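Side-chain contacts in voltage-sensor containing phosphatase (PDB 3V0D), which probably dephosphorylates phosphoinositide lipids under the control of a membrane voltage sensor, through a cytosolic PTEN-like phosphatase joined to a C2 domain: residues A[234-237]-A[242-245]; A[97-102]-A[267-272]; A[16-21]-A[56-61]. The protein carries 1 engineered substitution. All blocks are in the same frame, centred on the assembly; numbering follows the deposited sequence.

In the fold
Along the chain, interaction 3 closes first, within the phosphatase region. Interaction 2 then joins the start of helix 100-115 in that region to strand 269-276 of the C2 domain, and interaction 1 is nested inside the loop it closes, wholly in the C2 domain. Interactions 1 and 2 have centres 21 Å apart and reach the same antiparallel sheet, where strand 223-229 separates strands 232-238 and 269-276. Interaction 3 lies 34 Å from interaction 2 and 51 Å from interaction 1, centre to centre, and on the other side of the chain's centre from interaction 1. The three thus sample the far side of the phosphatase, the interdomain junction and the link between edge strands of the two C2 sheets.

Interaction 1. Residues A[234-237]-A[242-245]; sequences VLLC and GYNC
The carbonyl oxygen of Leu-236 is gripped from the 242-245 turn by the side-chain amide of Asn-244, with ND2 3.0 Å from O. The bond is nearly straight, at 171° about the hydrogen, and the acceptor lies close to the amide plane of Asn-244. The donor approaches a little tilted from the carbonyl plane. A second group meets this oxygen: the ring edge of Tyr-243, whose CD1 comes within 3.3 Å of Leu-236 O, near the ring plane. The Tyr-243 ring is carried there because CG is anti to the backbone N (chi1 -179°), and it also forms a cation-pi contact with Lys-238.

On the backbone side, Cys-237 CA makes a CA-H...O contact of 3.2 Å with Tyr-243 O. Beside the amide, Leu-235 CD1 packs 3.8 Å from Asn-244 ND2, while the CB atoms of Cys-237 and Cys-245 meet at 4.1 Å. Gly-242 to Cys-245 form a type II beta turn, with Asn-244 in its left-handed position, and Gly-242 and Tyr-243 form a G1 beta bulge opposite Lys-238. This turn carries the chain from edge strand 232-238 of one C2 sheet to edge strand 245-250 of the other.

Since Asn-244 OD1 accepts from Asn-262 ND2, both ends of the amide are engaged, which fixes its flip and ties the turn to the strand and to a neighbouring loop.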
loop_
_atom_site.group_PDB
_atom_site.type_symbol
_atom_site.label_atom_id
_atom_site.label_comp_id
_atom_site.label_asym_id
_atom_site.label_seq_id
_atom_site.Cartn_x
_atom_site.Cartn_y
_atom_site.Cartn_z
ATOM N N VAL A 234 10.679 -8.262 -13.712
ATOM C CA VAL A 234 11.035 -7.834 -15.057
ATOM C C VAL A 234 12.501 -7.399 -15.165
ATOM O O VAL A 234 13.009 -7.319 -16.278
ATOM C CB VAL A 234 10.066 -6.795 -15.672
ATOM C CG1 VAL A 234 8.648 -7.369 -15.732
ATOM C CG2 VAL A 234 10.086 -5.505 -14.891
ATOM N N LEU A 235 13.186 -7.138 -14.047
ATOM C CA LEU A 235 14.628 -6.844 -14.082
ATOM C C LEU A 235 15.217 -7.142 -12.712
ATOM O O LEU A 235 14.571 -6.880 -11.673
ATOM C CB LEU A 235 14.904 -5.378 -14.434
ATOM C CG LEU A 235 16.352 -5.037 -14.786
ATOM C CD1 LEU A 235 16.786 -5.726 -16.081
ATOM C CD2 LEU A 235 16.555 -3.550 -14.889
ATOM N N LEU A 236 16.438 -7.663 -12.717
ATOM C CA LEU A 236 17.222 -7.818 -11.508
ATOM C C LEU A 236 18.603 -7.228 -11.775
ATOM O O LEU A 236 19.257 -7.562 -12.785
ATOM C CB LEU A 236 17.339 -9.290 -11.122
ATOM C CG LEU A 236 18.113 -9.577 -9.830
ATOM C CD1 LEU A 236 17.491 -8.907 -8.593
ATOM C CD2 LEU A 236 18.213 -11.092 -9.635
ATOM N N CYS A 237 19.049 -6.358 -10.870
ATOM C CA CYS A 237 20.375 -5.742 -10.930
ATOM C C CYS A 237 21.143 -6.115 -9.672
ATOM O O CYS A 237 20.620 -5.978 -8.574
ATOM C CB CYS A 237 20.268 -4.220 -10.956
ATOM S SG CYS A 237 19.281 -3.562 -12.341
ATOM N N GLY A 242 27.936 -5.956 -11.271
ATOM C CA GLY A 242 27.600 -5.359 -12.562
ATOM C C GLY A 242 26.602 -6.185 -13.353
ATOM O O GLY A 242 26.545 -6.077 -14.557
ATOM N N TYR A 243 25.759 -6.957 -12.661
ATOM C CA TYR A 243 24.729 -7.752 -13.326
ATOM C C TYR A 243 23.591 -6.796 -13.688
ATOM O O TYR A 243 22.911 -6.249 -12.804
ATOM C CB TYR A 243 24.308 -8.812 -12.326
ATOM C CG TYR A 243 23.265 -9.841 -12.701
ATOM C CD1 TYR A 243 21.923 -9.492 -12.914
ATOM C CD2 TYR A 243 23.584 -11.183 -12.690
ATOM C CE1 TYR A 243 20.950 -10.466 -13.155
ATOM C CE2 TYR A 243 22.632 -12.148 -12.933
ATOM C CZ TYR A 243 21.313 -11.786 -13.151
ATOM O OH TYR A 243 20.387 -12.786 -13.390
ATOM N N ASN A 244 23.431 -6.549 -14.993
ATOM C CA ASN A 244 22.496 -5.543 -15.518
ATOM C C ASN A 244 22.699 -4.151 -14.925
ATOM O O ASN A 244 21.741 -3.375 -14.842
ATOM C CB ASN A 244 21.025 -5.957 -15.348
ATOM C CG ASN A 244 20.630 -7.107 -16.212
ATOM O OD1 ASN A 244 21.020 -7.195 -17.393
ATOM N ND2 ASN A 244 19.811 -7.994 -15.653
ATOM N N CYS A 245 23.937 -3.776 -14.580
ATOM C CA CYS A 245 24.134 -2.457 -13.987
ATOM C C CYS A 245 25.616 -2.120 -13.931
ATOM O O CYS A 245 26.469 -2.936 -14.263
ATOM C CB CYS A 245 23.508 -2.378 -12.569
ATOM S SG CYS A 245 24.332 -3.422 -11.372
#

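Interaction 2. Residues A[97-102]-A[267-272]; sequences VPTLVD and AGDIKV
Asp-269 reaches from its strand to the backbone of Thr-99 and Leu-100, and its carboxylate carries the contact. OD1 accepts from Leu-100 N at 2.9 Å, with 158° at the hydrogen, and the N-H comes from above the carboxylate plane, 43° out of it. The same oxygen takes a second donor, a water 2.7 Å from Asp-269 OD1, which in turn accepts from Val-101 N. OD1 therefore answers two successive backbone N-H groups at the start of helix 100-115, one directly and one through water.

Thr-99 holds the N-cap position of that helix. A chi1 of 64° swings its OG1 back over its own backbone, where it accepts from Asp-102 N at 3.0 Å. With the hydroxyl turned to this capping bond, it is carbon that Thr-99 offers to the aspartate: CA lies 3.2 Å from Asp-269 OD1, and CB is almost as near. The helix start belongs to the phosphatase region and strand 269-276 to the C2 domain, so the contact crosses between the two domains whose pairing is the PTEN-like arrangement. The N-H groups of the helix end would be expected to stabilise the negative charge of Asp-269.

Leu-100 lays CG 3.8 Å from Asp-269 OD2, the two side chains crossing at about a right angle. That second oxygen is hydrogen-bonded to Tyr-181 OH, from helix 176-191, and to Asn-295 ND2, from the neighbouring C2 strand; Leu-100 also packs against both of these residues.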
loop_
_atom_site.group_PDB
_atom_site.type_symbol
_atom_site.label_atom_id
_atom_site.label_comp_id
_atom_site.label_asym_id
_atom_site.label_seq_id
_atom_site.Cartn_x
_atom_site.Cartn_y
_atom_site.Cartn_z
ATOM N N VAL A 97 0.100 -2.490 -2.228
ATOM C CA VAL A 97 -0.953 -1.612 -2.731
ATOM C C VAL A 97 -1.710 -2.288 -3.848
ATOM O O VAL A 97 -1.178 -3.152 -4.547
ATOM C CB VAL A 97 -0.386 -0.240 -3.232
ATOM C CG1 VAL A 97 0.122 0.589 -2.056
ATOM C CG2 VAL A 97 0.668 -0.427 -4.308
ATOM N N PRO A 98 -2.960 -1.854 -4.078
ATOM C CA PRO A 98 -3.669 -2.266 -5.293
ATOM C C PRO A 98 -3.053 -1.553 -6.505
ATOM O O PRO A 98 -2.483 -0.468 -6.381
ATOM C CB PRO A 98 -5.080 -1.716 -5.050
ATOM C CG PRO A 98 -4.852 -0.461 -4.259
ATOM C CD PRO A 98 -3.708 -0.829 -3.313
ATOM N N THR A 99 -3.257 -2.132 -7.681
ATOM C CA THR A 99 -2.990 -1.357 -8.883
ATOM C C THR A 99 -3.975 -0.180 -8.935
ATOM O O THR A 99 -5.076 -0.253 -8.365
ATOM C CB THR A 99 -3.106 -2.193 -10.158
ATOM O OG1 THR A 99 -4.466 -2.630 -10.297
ATOM C CG2 THR A 99 -2.126 -3.353 -10.166
ATOM N N LEU A 100 -3.613 0.883 -9.654
ATOM C CA LEU A 100 -4.566 1.984 -9.810
ATOM C C LEU A 100 -5.796 1.535 -10.559
ATOM O O LEU A 100 -6.905 1.946 -10.201
ATOM C CB LEU A 100 -3.937 3.243 -10.418
ATOM C CG LEU A 100 -2.934 3.983 -9.526
ATOM C CD1 LEU A 100 -2.429 5.213 -10.266
ATOM C CD2 LEU A 100 -3.526 4.381 -8.179
ATOM N N VAL A 101 -5.636 0.665 -11.561
ATOM C CA VAL A 101 -6.810 0.111 -12.233
ATOM C C VAL A 101 -7.723 -0.565 -11.217
ATOM O O VAL A 101 -8.948 -0.359 -11.219
ATOM C CB VAL A 101 -6.387 -0.840 -13.351
ATOM C CG1 VAL A 101 -7.549 -1.710 -13.815
ATOM C CG2 VAL A 101 -5.809 -0.055 -14.507
ATOM N N ASP A 102 -7.166 -1.415 -10.353
ATOM C CA ASP A 102 -7.992 -2.100 -9.370
ATOM C C ASP A 102 -8.600 -1.162 -8.347
ATOM O O ASP A 102 -9.734 -1.360 -7.908
ATOM C CB ASP A 102 -7.216 -3.184 -8.638
ATOM C CG ASP A 102 -6.959 -4.427 -9.489
ATOM O OD1 ASP A 102 -7.393 -4.471 -10.637
ATOM O OD2 ASP A 102 -6.315 -5.363 -8.987
ATOM N N ALA A 267 5.223 0.095 -17.632
ATOM C CA ALA A 267 4.004 0.892 -17.665
ATOM C C ALA A 267 3.142 0.454 -16.489
ATOM O O ALA A 267 3.126 -0.723 -16.120
ATOM C CB ALA A 267 3.266 0.673 -18.986
ATOM N N GLY A 268 2.468 1.410 -15.880
ATOM C CA GLY A 268 1.544 1.099 -14.801
ATOM C C GLY A 268 2.213 1.090 -13.438
ATOM O O GLY A 268 3.103 1.891 -13.155
ATOM N N ASP A 269 1.755 0.200 -12.573
ATOM C CA ASP A 269 2.226 0.173 -11.182
ATOM C C ASP A 269 3.471 -0.698 -11.107
ATOM O O ASP A 269 3.456 -1.868 -11.508
ATOM C CB ASP A 269 1.101 -0.312 -10.295
ATOM C CG ASP A 269 -0.065 0.645 -10.322
ATOM O OD1 ASP A 269 -1.093 0.295 -10.920
ATOM O OD2 ASP A 269 0.129 1.788 -9.859
ATOM N N ILE A 270 4.556 -0.108 -10.627
ATOM C CA ILE A 270 5.857 -0.749 -10.584
ATOM C C ILE A 270 6.281 -0.847 -9.131
ATOM O O ILE A 270 6.169 0.131 -8.375
ATOM C CB ILE A 270 6.882 0.072 -11.407
ATOM C CG1 ILE A 270 6.404 0.271 -12.865
ATOM C CG2 ILE A 270 8.275 -0.549 -11.362
ATOM C CD1 ILE A 270 6.196 -1.005 -13.641
ATOM N N LYS A 271 6.779 -2.013 -8.749
ATOM C CA LYS A 271 7.303 -2.253 -7.412
ATOM C C LYS A 271 8.803 -2.463 -7.531
ATOM O O LYS A 271 9.263 -3.231 -8.386
ATOM C CB LYS A 271 6.641 -3.504 -6.854
ATOM C CG LYS A 271 7.032 -3.867 -5.450
ATOM C CD LYS A 271 6.424 -5.228 -5.050
ATOM C CE LYS A 271 6.676 -5.565 -3.625
ATOM N NZ LYS A 271 6.072 -6.851 -3.304
ATOM N N VAL A 272 9.564 -1.797 -6.677
ATOM C CA VAL A 272 11.019 -1.870 -6.713
ATOM C C VAL A 272 11.467 -2.328 -5.340
ATOM O O VAL A 272 11.134 -1.695 -4.325
ATOM C CB VAL A 272 11.630 -0.502 -7.058
ATOM C CG1 VAL A 272 13.127 -0.621 -7.196
ATOM C CG2 VAL A 272 11.012 0.046 -8.352
HETATM O O HOH W 1 -2.939 0.566 -12.883
#

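Interaction 3. Residues A[16-21]-A[56-61]; sequences RRYRKD and SRFFKT
Phe-58 turns its ring edge onto one face of Tyr-18 in a T-shaped (edge-to-face) stack. The planes stand at 86° and the ring centroids are 5.1 Å apart. A single atom of the phenylalanine does the touching: CE1 lies over the tyrosine face but displaced toward its rim, 3.6 Å from Tyr-18 CE2. The next nearest atom is Tyr-18 CZ, at 3.8 Å from Phe-58 CE1, and Tyr-18 CD2 is nearly as close, so the approach centres on the CE2 corner of the tyrosine rim. A chi1 of 178° stretches the Phe-58 side chain out from the helix and brings its ring edge over Tyr-18.

These rings join the two-stranded antiparallel hairpin of 17-20 and 23-25 to helix 52-62 in the phosphatase region. Phe-23 of the hairpin also touches Tyr-18 and forms another edge-to-face pair with Phe-58, while Leu-25, Leu-27 and Tyr-29 pack against Phe-58 too.

Farther out, a water bridges the hairpin turn and the helix: it donates to Asp-21 O and accepts from Arg-57 NH2, at 2.8 Å from the latter. It lies at the edge of the guanidinium, in its plane, and a salt bridge from Arg-57 NH1 to Glu-54 probably helps to orient that group. Asp-21 has its own charged partner in Lys-62. One turn along the helix, Thr-61 OG1 donates to Arg-57 O at 2.7 Å, on the opposite face of the carbonyl plane from Thr-61 N.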
loop_
_atom_site.group_PDB
_atom_site.type_symbol
_atom_site.label_atom_id
_atom_site.label_comp_id
_atom_site.label_asym_id
_atom_site.label_seq_id
_atom_site.Cartn_x
_atom_site.Cartn_y
_atom_site.Cartn_z
ATOM N N ARG A 16 -10.927 -0.776 18.075
ATOM C CA ARG A 16 -11.017 -1.892 17.143
ATOM C C ARG A 16 -12.138 -2.868 17.483
ATOM O O ARG A 16 -12.436 -3.750 16.685
ATOM C CB ARG A 16 -9.688 -2.652 17.069
ATOM C CG ARG A 16 -8.528 -1.856 16.495
ATOM C CD ARG A 16 -7.417 -2.782 16.024
ATOM N NE ARG A 16 -6.094 -2.173 16.166
ATOM C CZ ARG A 16 -5.490 -1.430 15.241
ATOM N NH1 ARG A 16 -6.082 -1.186 14.077
ATOM N NH2 ARG A 16 -4.283 -0.928 15.481
ATOM N N ARG A 17 -12.763 -2.709 18.653
ATOM C CA ARG A 17 -13.674 -3.735 19.178
ATOM C C ARG A 17 -15.158 -3.346 19.229
ATOM O O ARG A 17 -15.527 -2.339 19.850
ATOM C CB ARG A 17 -13.206 -4.180 20.563
ATOM C CG ARG A 17 -13.631 -5.572 20.918
ATOM C CD ARG A 17 -12.550 -6.582 20.583
ATOM N NE ARG A 17 -13.153 -7.869 20.283
ATOM C CZ ARG A 17 -12.626 -8.779 19.474
ATOM N NH1 ARG A 17 -11.464 -8.555 18.860
ATOM N NH2 ARG A 17 -13.280 -9.908 19.263
ATOM N N TYR A 18 -15.998 -4.164 18.588
ATOM C CA TYR A 18 -17.454 -4.066 18.681
ATOM C C TYR A 18 -17.946 -5.114 19.693
ATOM O O TYR A 18 -17.894 -6.314 19.432
ATOM C CB TYR A 18 -18.111 -4.282 17.299
ATOM C CG TYR A 18 -19.611 -4.070 17.278
ATOM C CD1 TYR A 18 -20.160 -2.852 16.867
ATOM C CD2 TYR A 18 -20.488 -5.070 17.729
ATOM C CE1 TYR A 18 -21.542 -2.641 16.874
ATOM C CE2 TYR A 18 -21.866 -4.868 17.739
ATOM C CZ TYR A 18 -22.389 -3.652 17.309
ATOM O OH TYR A 18 -23.757 -3.466 17.317
ATOM N N ARG A 19 -18.397 -4.649 20.857
ATOM C CA ARG A 19 -18.849 -5.540 21.933
ATOM C C ARG A 19 -20.238 -5.109 22.360
ATOM O O ARG A 19 -20.397 -4.343 23.325
ATOM C CB ARG A 19 -17.903 -5.486 23.132
ATOM C CG ARG A 19 -16.509 -6.047 22.917
ATOM C CD ARG A 19 -15.712 -6.006 24.231
ATOM N NE ARG A 19 -14.272 -6.216 24.044
ATOM C CZ ARG A 19 -13.636 -7.378 24.206
ATOM N NH1 ARG A 19 -12.323 -7.450 24.009
ATOM N NH2 ARG A 19 -14.299 -8.472 24.568
ATOM N N LYS A 20 -21.241 -5.614 21.650
ATOM C CA LYS A 20 -22.605 -5.117 21.747
ATOM C C LYS A 20 -23.587 -6.137 21.181
ATOM O O LYS A 20 -23.271 -6.850 20.224
ATOM C CB LYS A 20 -22.717 -3.793 20.978
ATOM C CG LYS A 20 -23.910 -2.922 21.336
ATOM C CD LYS A 20 -23.608 -1.444 21.090
ATOM C CE LYS A 20 -23.721 -1.059 19.619
ATOM N NZ LYS A 20 -23.351 0.373 19.405
ATOM N N ASP A 21 -24.769 -6.210 21.792
ATOM C CA ASP A 21 -25.894 -7.007 21.287
ATOM C C ASP A 21 -25.538 -8.463 20.985
ATOM O O ASP A 21 -26.028 -9.038 20.015
ATOM C CB ASP A 21 -26.517 -6.336 20.057
ATOM C CG ASP A 21 -26.935 -4.905 20.325
ATOM O OD1 ASP A 21 -26.673 -4.042 19.459
ATOM O OD2 ASP A 21 -27.510 -4.639 21.410
ATOM N N SER A 56 -20.768 -13.152 9.522
ATOM C CA SER A 56 -21.895 -13.234 8.600
ATOM C C SER A 56 -23.224 -13.022 9.337
ATOM O O SER A 56 -24.109 -12.317 8.833
ATOM C CB SER A 56 -21.873 -14.491 7.764
ATOM O OG SER A 56 -21.883 -15.602 8.613
ATOM N N ARG A 57 -23.347 -13.577 10.546
ATOM C CA ARG A 57 -24.512 -13.302 11.394
ATOM C C ARG A 57 -24.681 -11.807 11.680
ATOM O O ARG A 57 -25.789 -11.286 11.653
ATOM C CB ARG A 57 -24.433 -14.108 12.705
ATOM C CG ARG A 57 -25.683 -14.030 13.583
ATOM C CD ARG A 57 -25.603 -14.979 14.767
ATOM N NE ARG A 57 -24.672 -14.553 15.813
ATOM C CZ ARG A 57 -24.986 -13.724 16.811
ATOM N NH1 ARG A 57 -24.076 -13.415 17.732
ATOM N NH2 ARG A 57 -26.210 -13.205 16.895
ATOM N N PHE A 58 -23.574 -11.122 11.971
ATOM C CA PHE A 58 -23.612 -9.693 12.217
ATOM C C PHE A 58 -24.253 -8.942 11.053
ATOM O O PHE A 58 -25.153 -8.127 11.244
ATOM C CB PHE A 58 -22.184 -9.181 12.476
ATOM C CG PHE A 58 -22.089 -7.688 12.710
ATOM C CD1 PHE A 58 -22.112 -7.172 14.008
ATOM C CD2 PHE A 58 -22.000 -6.790 11.632
ATOM C CE1 PHE A 58 -22.029 -5.798 14.222
ATOM C CE2 PHE A 58 -21.936 -5.409 11.842
ATOM C CZ PHE A 58 -21.950 -4.910 13.140
ATOM N N PHE A 59 -23.765 -9.198 9.846
ATOM C CA PHE A 59 -24.271 -8.467 8.684
ATOM C C PHE A 59 -25.708 -8.793 8.326
ATOM O O PHE A 59 -26.497 -7.898 8.027
ATOM C CB PHE A 59 -23.300 -8.608 7.508
ATOM C CG PHE A 59 -22.100 -7.750 7.705
ATOM C CD1 PHE A 59 -22.200 -6.374 7.480
ATOM C CD2 PHE A 59 -20.902 -8.275 8.184
ATOM C CE1 PHE A 59 -21.139 -5.537 7.738
ATOM C CE2 PHE A 59 -19.832 -7.441 8.445
ATOM C CZ PHE A 59 -19.947 -6.062 8.217
ATOM N N LYS A 60 -26.057 -10.068 8.411
ATOM C CA LYS A 60 -27.426 -10.479 8.130
ATOM C C LYS A 60 -28.414 -9.907 9.150
ATOM O O LYS A 60 -29.572 -9.625 8.808
ATOM C CB LYS A 60 -27.507 -11.995 8.101
ATOM C CG LYS A 60 -26.811 -12.568 6.893
ATOM C CD LYS A 60 -26.897 -14.066 6.882
ATOM C CE LYS A 60 -25.973 -14.660 5.840
ATOM N NZ LYS A 60 -25.522 -16.020 6.285
ATOM N N THR A 61 -27.959 -9.731 10.391
ATOM C CA THR A 61 -28.796 -9.228 11.487
ATOM C C THR A 61 -28.914 -7.710 11.475
ATOM O O THR A 61 -30.014 -7.165 11.610
ATOM C CB THR A 61 -28.231 -9.677 12.868
ATOM O OG1 THR A 61 -28.194 -11.104 12.914
ATOM C CG2 THR A 61 -29.096 -9.150 14.044
HETATM O O HOH W 2 -26.429 -11.669 19.211
#